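Local structure of cadherin-23 (Mus musculus, 5VH2) at residues A[19-24]-A[104-109]. The protein is a calcium-binding cadherin, also called otocadherin, that is linked to adhesion and mechanotransduction in hearing. The protein carries 1 engineered substitution. Numbering follows the deposited sequence.
With CA (calcium ion), chain F; CA (calcium ion), chain G; NA (sodium ion), chain H.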
loop_
_atom_site.group_PDB
_atom_site.type_symbol
_atom_site.label_atom_id
_atom_site.label_comp_id
_atom_site.label_asym_id
_atom_site.label_seq_id
_atom_site.Cartn_x
_atom_site.Cartn_y
_atom_site.Cartn_z
ATOM N N ARG A 19 -3.084 -5.454 -9.682
ATOM C CA ARG A 19 -3.136 -4.216 -8.917
ATOM C C ARG A 19 -3.621 -4.532 -7.495
ATOM O O ARG A 19 -4.692 -5.128 -7.337
ATOM C CB ARG A 19 -4.102 -3.241 -9.597
ATOM C CG ARG A 19 -3.692 -2.815 -11.009
ATOM C CD ARG A 19 -4.681 -1.921 -11.699
ATOM N NE ARG A 19 -4.883 -0.654 -10.998
ATOM C CZ ARG A 19 -5.469 0.421 -11.534
ATOM N NH1 ARG A 19 -5.907 0.435 -12.801
ATOM N NH2 ARG A 19 -5.613 1.525 -10.809
ATOM N N GLU A 20 -2.857 -4.148 -6.473
ATOM C CA GLU A 20 -3.232 -4.490 -5.083
ATOM C C GLU A 20 -4.569 -3.881 -4.664
ATOM O O GLU A 20 -5.276 -4.468 -3.839
ATOM C CB GLU A 20 -2.129 -4.139 -4.063
ATOM C CG GLU A 20 -1.905 -2.659 -3.896
ATOM C CD GLU A 20 -1.105 -2.276 -2.663
ATOM O OE1 GLU A 20 -1.313 -2.854 -1.563
ATOM O OE2 GLU A 20 -0.284 -1.344 -2.800
ATOM N N THR A 21 -4.927 -2.742 -5.262
ATOM C CA THR A 21 -6.228 -2.102 -4.993
ATOM C C THR A 21 -7.353 -2.624 -5.885
ATOM O O THR A 21 -8.433 -2.033 -5.929
ATOM C CB THR A 21 -6.179 -0.554 -5.149
ATOM O OG1 THR A 21 -5.885 -0.189 -6.501
ATOM C CG2 THR A 21 -5.154 0.065 -4.207
ATOM N N ALA A 22 -7.127 -3.730 -6.589
ATOM C CA ALA A 22 -8.193 -4.362 -7.364
ATOM C C ALA A 22 -9.419 -4.661 -6.502
ATOM O O ALA A 22 -9.293 -4.988 -5.316
ATOM C CB ALA A 22 -7.688 -5.631 -8.024
ATOM N N GLY A 23 -10.597 -4.517 -7.108
ATOM C CA GLY A 23 -11.865 -4.756 -6.429
ATOM C C GLY A 23 -12.191 -6.233 -6.318
ATOM O O GLY A 23 -11.577 -7.070 -6.967
ATOM N N ILE A 24 -13.181 -6.542 -5.499
ATOM C CA ILE A 24 -13.597 -7.921 -5.305
ATOM C C ILE A 24 -14.344 -8.434 -6.545
ATOM O O ILE A 24 -15.115 -7.680 -7.176
ATOM C CB ILE A 24 -14.416 -8.043 -4.014
ATOM C CG1 ILE A 24 -13.490 -7.728 -2.835
ATOM C CG2 ILE A 24 -14.992 -9.442 -3.853
ATOM C CD1 ILE A 24 -14.208 -7.603 -1.517
ATOM N N LEU A 104 1.036 -5.648 -7.695
ATOM C CA LEU A 104 1.637 -4.385 -8.087
ATOM C C LEU A 104 1.424 -3.414 -6.928
ATOM O O LEU A 104 0.296 -3.120 -6.559
ATOM C CB LEU A 104 0.975 -3.886 -9.376
ATOM C CG LEU A 104 1.141 -2.425 -9.813
ATOM C CD1 LEU A 104 2.598 -2.095 -10.021
ATOM C CD2 LEU A 104 0.376 -2.205 -11.106
ATOM N N ASN A 105 2.504 -2.956 -6.318
ATOM C CA ASN A 105 2.418 -1.904 -5.312
ATOM C C ASN A 105 1.836 -0.640 -5.928
ATOM O O ASN A 105 2.297 -0.173 -6.959
ATOM C CB ASN A 105 3.792 -1.617 -4.734
ATOM C CG ASN A 105 3.741 -0.664 -3.547
ATOM O OD1 ASN A 105 2.692 -0.483 -2.891
ATOM N ND2 ASN A 105 4.886 -0.045 -3.255
ATOM N N GLU A 106 0.773 -0.143 -5.328
ATOM C CA GLU A 106 0.193 1.120 -5.716
ATOM C C GLU A 106 0.174 2.032 -4.511
ATOM O O GLU A 106 0.317 1.572 -3.376
ATOM C CB GLU A 106 -1.237 0.919 -6.168
ATOM C CG GLU A 106 -1.453 -0.105 -7.262
ATOM C CD GLU A 106 -2.862 0.003 -7.824
ATOM O OE1 GLU A 106 -3.113 0.943 -8.614
ATOM O OE2 GLU A 106 -3.734 -0.811 -7.429
ATOM N N LEU A 107 -0.012 3.318 -4.763
ATOM C CA LEU A 107 -0.015 4.319 -3.718
ATOM C C LEU A 107 -1.353 4.323 -2.984
ATOM O O LEU A 107 -2.277 5.060 -3.341
ATOM C CB LEU A 107 0.263 5.676 -4.334
ATOM C CG LEU A 107 0.682 6.788 -3.371
ATOM C CD1 LEU A 107 2.119 6.651 -2.861
ATOM C CD2 LEU A 107 0.506 8.107 -4.099
ATOM N N ASP A 108 -1.431 3.507 -1.936
ATOM C CA ASP A 108 -2.642 3.346 -1.125
ATOM C C ASP A 108 -2.388 3.405 0.398
ATOM O O ASP A 108 -3.220 2.970 1.181
ATOM C CB ASP A 108 -3.297 2.010 -1.476
ATOM C CG ASP A 108 -2.451 0.799 -1.070
ATOM O OD1 ASP A 108 -1.213 0.913 -0.934
ATOM O OD2 ASP A 108 -3.019 -0.291 -0.900
ATOM N N GLU A 109 -1.244 3.933 0.810
ATOM C CA GLU A 109 -0.875 3.914 2.228
ATOM C C GLU A 109 -0.419 5.285 2.679
ATOM O O GLU A 109 -0.137 6.134 1.854
ATOM C CB GLU A 109 0.236 2.893 2.522
ATOM C CG GLU A 109 -0.072 1.465 2.150
ATOM C CD GLU A 109 -1.127 0.842 3.024
ATOM O OE1 GLU A 109 -1.516 -0.296 2.726
ATOM O OE2 GLU A 109 -1.564 1.478 3.995
HETATM CA CA CA F . 1.000 0.143 -1.705
HETATM CA CA CA G . -1.149 -1.228 0.620
HETATM NA NA NA H . 2.151 6.532 1.437
#
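E20 lays its side chain against L104, E106 and D108 of the 104-109 linker. Its CB and CG pass beside the carbonyl oxygen of L104, the CG lying 3.5 Å from L104 O; the backbone N of E20 gives that same oxygen a weak hydrogen bond. With CG set between the backbone N and the carbonyl carbon (chi1 68°), the carboxylate is carried up to the metals and split between them. OE2 binds one calcium at 2.2 Å and, through its anti lone pair, accepts the backbone N-H of E106 at 3.0 Å. OE1 binds the second calcium and has a further polar partner in Y73. N105 OD1 and E106 O join the first calcium, E109 OE1 the second; D108 grips the second with both oxygens, and its OD1 also reaches the first. E74 and D141 complete the first site, D72 and E74 the second.

E106 sends its carboxylate away from the metals, toward R19 and T21. Its OE2 is met nearly along the C-O bond by T21 N at 3.1 Å; OE1 forms a salt bridge with R19, whose NE and NH2 each give it a weak hydrogen bond. Trimming E106 to alanine is likely to leave T21 N without its acceptor and the R19 guanidinium without its counter-charge.

This is the calcium-bound linker between two cadherin repeats: R19 and L104 end the parallel strands 12-19 and 94-104, and strand 111-113 of the next repeat, which supplies D141, follows.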